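Local coordinates for agmatinase (Deinococcus radiodurans, PDB 1WOH), which probably hydrolyses agmatine to putrescine and urea as a manganese-dependent enzyme of the arginase family, at residues 134-139 with 172-177; 237-242 with 283-288. One frame throughout, in Å; residues are numbered along the deposited sequence.

Contact 1 (134-139 with 172-177); sequences VPDLHV and NLVHIT
Strands 137-142 and 173-181 begin side by side here, as the two parallel strands of a beta-alpha-beta unit whose helix is 162-169. L137 pairs with L173, but H138 pairs with H175, so V174 is the extra residue of a beta bulge. The bond from V174 N to L137 O is weak. Beyond the bulge the ladder is regular: V139 N gives a bond of 2.9 Å to H175 O, and T177 N gives one of 2.8 Å to V139 O, running nearly straight onto the carbonyl.

N172 ties down the loop that leads into strand 137-142. Its ND2 donates to V134 O over 2.8 Å, almost linearly at 173° and within the plane of its own amide. CG sits between the backbone N and the carbonyl carbon (chi1 60°), which brings the amide back to the V134 carbonyl. The same ND2 also bonds to F131 O.

On one side of the sheet, the H175 CB lies over a face of the H138 ring, 3.9 Å from its centroid, as a CH-pi contact. The two imidazole planes meet obliquely, at 43°. V174 CG2 also meets the H138 ring obliquely, 3.8 Å from H138 NE2. A water lies at the edges of both rings. It is 3.0 Å from H175 ND1 and also bonds to T177 OG1. H175 NE2 bonds to T200 OG1 on the next strand.

On the other side are L137, L173, V139 and I176. V139 CG2 meets L173 CD2 at 4.1 Å. Helix 162-169 packs on V139 and I176 through F163 and on L173 through A166 and C167. The pattern is that of a beta-alpha-beta crossover in the parallel sheet of the arginase fold.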
loop_
_atom_site.group_PDB
_atom_site.type_symbol
_atom_site.label_atom_id
_atom_site.label_comp_id
_atom_site.label_asym_id
_atom_site.label_seq_id
_atom_site.Cartn_x
_atom_site.Cartn_y
_atom_site.Cartn_z
ATOM N N VAL A 134 17.012 -0.298 41.769
ATOM C CA VAL A 134 15.921 -1.215 42.096
ATOM C C VAL A 134 16.487 -2.553 42.566
ATOM O O VAL A 134 17.111 -3.287 41.796
ATOM C CB VAL A 134 14.998 -1.450 40.875
ATOM C CG1 VAL A 134 13.902 -2.442 41.234
ATOM C CG2 VAL A 134 14.395 -0.132 40.422
ATOM N N PRO A 135 16.269 -2.895 43.846
ATOM C CA PRO A 135 16.776 -4.157 44.395
ATOM C C PRO A 135 16.195 -5.408 43.745
ATOM O O PRO A 135 14.985 -5.503 43.528
ATOM C CB PRO A 135 16.425 -4.049 45.880
ATOM C CG PRO A 135 15.172 -3.240 45.865
ATOM C CD PRO A 135 15.491 -2.157 44.858
ATOM N N ASP A 136 17.072 -6.359 43.438
ATOM C CA ASP A 136 16.685 -7.625 42.828
ATOM C C ASP A 136 15.711 -7.425 41.680
ATOM O O ASP A 136 14.664 -8.065 41.621
ATOM C CB ASP A 136 16.065 -8.546 43.878
ATOM C CG ASP A 136 17.051 -8.932 44.963
ATOM O OD1 ASP A 136 18.094 -9.532 44.631
ATOM O OD2 ASP A 136 16.787 -8.634 46.147
ATOM N N LEU A 137 16.065 -6.529 40.770
ATOM C CA LEU A 137 15.222 -6.243 39.621
ATOM C C LEU A 137 15.005 -7.488 38.765
ATOM O O LEU A 137 15.955 -8.203 38.412
ATOM C CB LEU A 137 15.856 -5.136 38.774
ATOM C CG LEU A 137 15.158 -4.812 37.448
ATOM C CD1 LEU A 137 13.776 -4.258 37.738
ATOM C CD2 LEU A 137 15.991 -3.799 36.644
ATOM N N HIS A 138 13.737 -7.743 38.442
ATOM C CA HIS A 138 13.343 -8.871 37.612
ATOM C C HIS A 138 12.741 -8.313 36.331
ATOM O O HIS A 138 12.094 -7.271 36.353
ATOM C CB HIS A 138 12.267 -9.721 38.295
ATOM C CG HIS A 138 12.783 -10.604 39.386
ATOM N ND1 HIS A 138 12.579 -11.967 39.394
ATOM C CD2 HIS A 138 13.475 -10.319 40.512
ATOM C CE1 HIS A 138 13.126 -12.484 40.481
ATOM N NE2 HIS A 138 13.677 -11.506 41.174
ATOM N N VAL A 139 12.974 -8.992 35.216
ATOM C CA VAL A 139 12.383 -8.560 33.956
ATOM C C VAL A 139 11.498 -9.670 33.427
ATOM O O VAL A 139 11.898 -10.838 33.406
ATOM C CB VAL A 139 13.440 -8.249 32.862
ATOM C CG1 VAL A 139 12.738 -8.032 31.501
ATOM C CG2 VAL A 139 14.224 -7.009 33.234
ATOM N N ASN A 172 22.165 -5.533 39.838
ATOM C CA ASN A 172 20.880 -5.690 40.523
ATOM C C ASN A 172 19.827 -6.397 39.662
ATOM O O ASN A 172 18.810 -6.866 40.182
ATOM C CB ASN A 172 20.347 -4.327 40.988
ATOM C CG ASN A 172 20.132 -3.357 39.844
ATOM O OD1 ASN A 172 21.032 -3.124 39.038
ATOM N ND2 ASN A 172 18.937 -2.773 39.773
ATOM N N LEU A 173 20.069 -6.478 38.352
ATOM C CA LEU A 173 19.142 -7.163 37.443
ATOM C C LEU A 173 19.461 -8.640 37.636
ATOM O O LEU A 173 20.315 -9.207 36.945
ATOM C CB LEU A 173 19.404 -6.746 35.993
ATOM C CG LEU A 173 18.234 -6.884 35.012
ATOM C CD1 LEU A 173 18.701 -6.467 33.622
ATOM C CD2 LEU A 173 17.720 -8.312 34.997
ATOM N N VAL A 174 18.761 -9.264 38.580
ATOM C CA VAL A 174 19.031 -10.647 38.931
ATOM C C VAL A 174 18.315 -11.765 38.209
ATOM O O VAL A 174 18.739 -12.917 38.296
ATOM C CB VAL A 174 18.806 -10.867 40.444
ATOM C CG1 VAL A 174 19.716 -9.947 41.244
ATOM C CG2 VAL A 174 17.349 -10.601 40.796
ATOM N N HIS A 175 17.240 -11.457 37.495
ATOM C CA HIS A 175 16.522 -12.530 36.833
ATOM C C HIS A 175 15.643 -12.051 35.699
ATOM O O HIS A 175 15.073 -10.968 35.758
ATOM C CB HIS A 175 15.665 -13.275 37.867
ATOM C CG HIS A 175 14.977 -14.487 37.325
ATOM N ND1 HIS A 175 13.697 -14.455 36.815
ATOM C CD2 HIS A 175 15.410 -15.761 37.178
ATOM C CE1 HIS A 175 13.370 -15.659 36.378
ATOM N NE2 HIS A 175 14.393 -16.470 36.586
ATOM N N ILE A 176 15.562 -12.868 34.660
ATOM C CA ILE A 176 14.715 -12.577 33.511
ATOM C C ILE A 176 13.864 -13.797 33.213
ATOM O O ILE A 176 14.338 -14.933 33.260
ATOM C CB ILE A 176 15.531 -12.255 32.230
ATOM C CG1 ILE A 176 16.418 -11.033 32.459
ATOM C CG2 ILE A 176 14.576 -11.965 31.061
ATOM C CD1 ILE A 176 17.227 -10.624 31.209
ATOM N N THR A 177 12.595 -13.555 32.919
ATOM C CA THR A 177 11.681 -14.621 32.562
ATOM C C THR A 177 11.248 -14.249 31.154
ATOM O O THR A 177 10.590 -13.229 30.965
ATOM C CB THR A 177 10.441 -14.642 33.471
ATOM O OG1 THR A 177 10.838 -14.914 34.819
ATOM C CG2 THR A 177 9.468 -15.713 32.999
HETATM O O HOH W 1 11.400 -12.550 36.248
#

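Contact 2 (237-242 with 283-288)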
loop_
_atom_site.group_PDB
_atom_site.type_symbol
_atom_site.label_atom_id
_atom_site.label_comp_id
_atom_site.label_asym_id
_atom_site.label_seq_id
_atom_site.Cartn_x
_atom_site.Cartn_y
_atom_site.Cartn_z
ATOM N N VAL A 237 -1.796 -11.558 14.094
ATOM C CA VAL A 237 -2.394 -10.547 14.959
ATOM C C VAL A 237 -1.657 -9.213 14.850
ATOM O O VAL A 237 -2.273 -8.176 14.609
ATOM C CB VAL A 237 -2.383 -11.016 16.424
ATOM C CG1 VAL A 237 -3.012 -9.961 17.320
ATOM C CG2 VAL A 237 -3.138 -12.343 16.537
ATOM N N ILE A 238 -0.337 -9.254 15.031
ATOM C CA ILE A 238 0.511 -8.065 14.956
ATOM C C ILE A 238 1.574 -8.264 13.861
ATOM O O ILE A 238 2.711 -8.637 14.151
ATOM C CB ILE A 238 1.245 -7.834 16.299
ATOM C CG1 ILE A 238 0.239 -7.849 17.455
ATOM C CG2 ILE A 238 2.012 -6.514 16.252
ATOM C CD1 ILE A 238 -0.820 -6.739 17.386
ATOM N N PRO A 239 1.215 -8.030 12.593
ATOM C CA PRO A 239 2.179 -8.205 11.502
ATOM C C PRO A 239 3.223 -7.091 11.384
ATOM O O PRO A 239 4.246 -7.279 10.736
ATOM C CB PRO A 239 1.282 -8.279 10.263
ATOM C CG PRO A 239 0.187 -7.313 10.611
ATOM C CD PRO A 239 -0.124 -7.712 12.058
ATOM N N GLY A 240 2.951 -5.944 11.999
ATOM C CA GLY A 240 3.862 -4.810 11.922
ATOM C C GLY A 240 5.108 -4.895 12.783
ATOM O O GLY A 240 5.214 -4.226 13.815
ATOM N N THR A 241 6.061 -5.718 12.359
ATOM C CA THR A 241 7.314 -5.882 13.098
ATOM C C THR A 241 8.385 -6.398 12.132
ATOM O O THR A 241 8.078 -7.101 11.172
ATOM C CB THR A 241 7.143 -6.855 14.306
ATOM O OG1 THR A 241 8.297 -6.780 15.152
ATOM C CG2 THR A 241 6.973 -8.279 13.845
ATOM N N SER A 242 9.640 -6.047 12.390
ATOM C CA SER A 242 10.746 -6.439 11.509
ATOM C C SER A 242 10.939 -7.918 11.213
ATOM O O SER A 242 11.006 -8.333 10.041
ATOM C CB SER A 242 12.075 -5.899 12.063
ATOM O OG SER A 242 13.172 -6.430 11.322
ATOM N N GLY A 283 -3.094 -0.969 9.961
ATOM C CA GLY A 283 -3.035 -0.202 11.191
ATOM C C GLY A 283 -3.455 -0.946 12.449
ATOM O O GLY A 283 -3.450 -0.367 13.537
ATOM N N ARG A 284 -3.809 -2.222 12.333
ATOM C CA ARG A 284 -4.231 -2.954 13.528
ATOM C C ARG A 284 -3.090 -3.196 14.513
ATOM O O ARG A 284 -3.322 -3.315 15.717
ATOM C CB ARG A 284 -4.881 -4.292 13.160
ATOM C CG ARG A 284 -3.946 -5.387 12.641
ATOM C CD ARG A 284 -4.783 -6.652 12.449
ATOM N NE ARG A 284 -4.041 -7.785 11.911
ATOM C CZ ARG A 284 -3.583 -7.870 10.666
ATOM N NH1 ARG A 284 -3.774 -6.874 9.808
ATOM N NH2 ARG A 284 -2.972 -8.972 10.267
ATOM N N SER A 285 -1.860 -3.261 14.013
ATOM C CA SER A 285 -0.727 -3.484 14.914
ATOM C C SER A 285 -0.584 -2.385 15.967
ATOM O O SER A 285 -0.474 -2.681 17.164
ATOM C CB SER A 285 0.583 -3.614 14.123
ATOM O OG SER A 285 0.565 -4.770 13.309
ATOM N N GLU A 286 -0.576 -1.120 15.547
ATOM C CA GLU A 286 -0.429 -0.047 16.527
ATOM C C GLU A 286 -1.683 0.128 17.373
ATOM O O GLU A 286 -1.601 0.483 18.551
ATOM C CB GLU A 286 -0.055 1.288 15.859
ATOM C CG GLU A 286 -0.969 1.756 14.741
ATOM C CD GLU A 286 -0.412 1.421 13.368
ATOM O OE1 GLU A 286 -0.439 2.309 12.491
ATOM O OE2 GLU A 286 0.048 0.272 13.165
ATOM N N LEU A 287 -2.844 -0.128 16.781
ATOM C CA LEU A 287 -4.090 -0.003 17.525
ATOM C C LEU A 287 -4.133 -1.019 18.661
ATOM O O LEU A 287 -4.403 -0.661 19.812
ATOM C CB LEU A 287 -5.284 -0.185 16.585
ATOM C CG LEU A 287 -5.531 1.059 15.721
ATOM C CD1 LEU A 287 -6.554 0.769 14.631
ATOM C CD2 LEU A 287 -6.009 2.196 16.625
ATOM N N LEU A 288 -3.841 -2.277 18.342
ATOM C CA LEU A 288 -3.837 -3.330 19.338
ATOM C C LEU A 288 -2.742 -3.173 20.381
ATOM O O LEU A 288 -2.970 -3.439 21.559
ATOM C CB LEU A 288 -3.704 -4.702 18.676
ATOM C CG LEU A 288 -5.037 -5.393 18.373
ATOM C CD1 LEU A 288 -5.898 -4.492 17.497
ATOM C CD2 LEU A 288 -4.784 -6.737 17.705
#
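The 237-242 segment is an irregular loop, and its backbone comes closest to the first turn of helix 284-302 where I238 CA lies 4.7 Å from S285 CA. G283 is the N-cap residue of that helix, and G240 is the centre of an inverse gamma turn. One hydrogen bond joins the two segments. It runs from G240 N to S285 OG, 3.0 Å long with an angle of 152° at the hydrogen. With OG anti to the carbonyl carbon (chi1 -65°), the S285 hydroxyl faces the loop, and it also bonds to D280 OD1. P239 CD packs against the same oxygen at 3.3 Å.

The loop follows strand 223-229, which ends at D229. D229 and D231 bind manganese in another structure of this protein, and the I238 side chain is about 7 Å from that of D231. The contact thus packs a loop at the metal end of the arginase-fold sheet against the start of the last helix.

R284 reaches across the loop, its chain extended from CG to NE. P239 CD lies over one face of the guanidinium, 3.5 Å above its plane and toward its rim. NH2 bonds to A236 O and NH1 to T282 OG1. Replacing R284 with an alanine would probably leave A236 O and T282 OG1 without these donors and take the guanidinium from one side of the P239 ring. R284 also packs on P239 of a second subunit, and its NH2 lies close to R284 NH2 of neighbouring subunits.

Next to the arginine, on the V237 and I238 side of the loop, the packing is apolar. L288 CD2 meets V237 CG1 at 3.7 Å, with the side chains nearly at right angles. L288 CB touches I238 CD1 at 3.8 Å.

How the contacts relate
Both segments of contact 1 precede those of contact 2 in the chain. The centres of the two contacts are 29 Å apart, their nearest atoms about 17 Å, and the chain's centre lies between them. Contact 1 is at the N-terminal ends of neighbouring strands 137-142 and 173-181 of the eight-stranded parallel sheet. Contact 2 lies beyond the C-terminal end of strand 223-229, which is next to 137-142. Contact 1 is within one subunit, whereas contact 2 also meets other chains of the hexamer. H121, D143, H145, D147, D229 and D231 bind manganese in another structure of this protein. Contact 2 borders that site, and the V139 side chain of contact 1 is about 7 Å from that of H121.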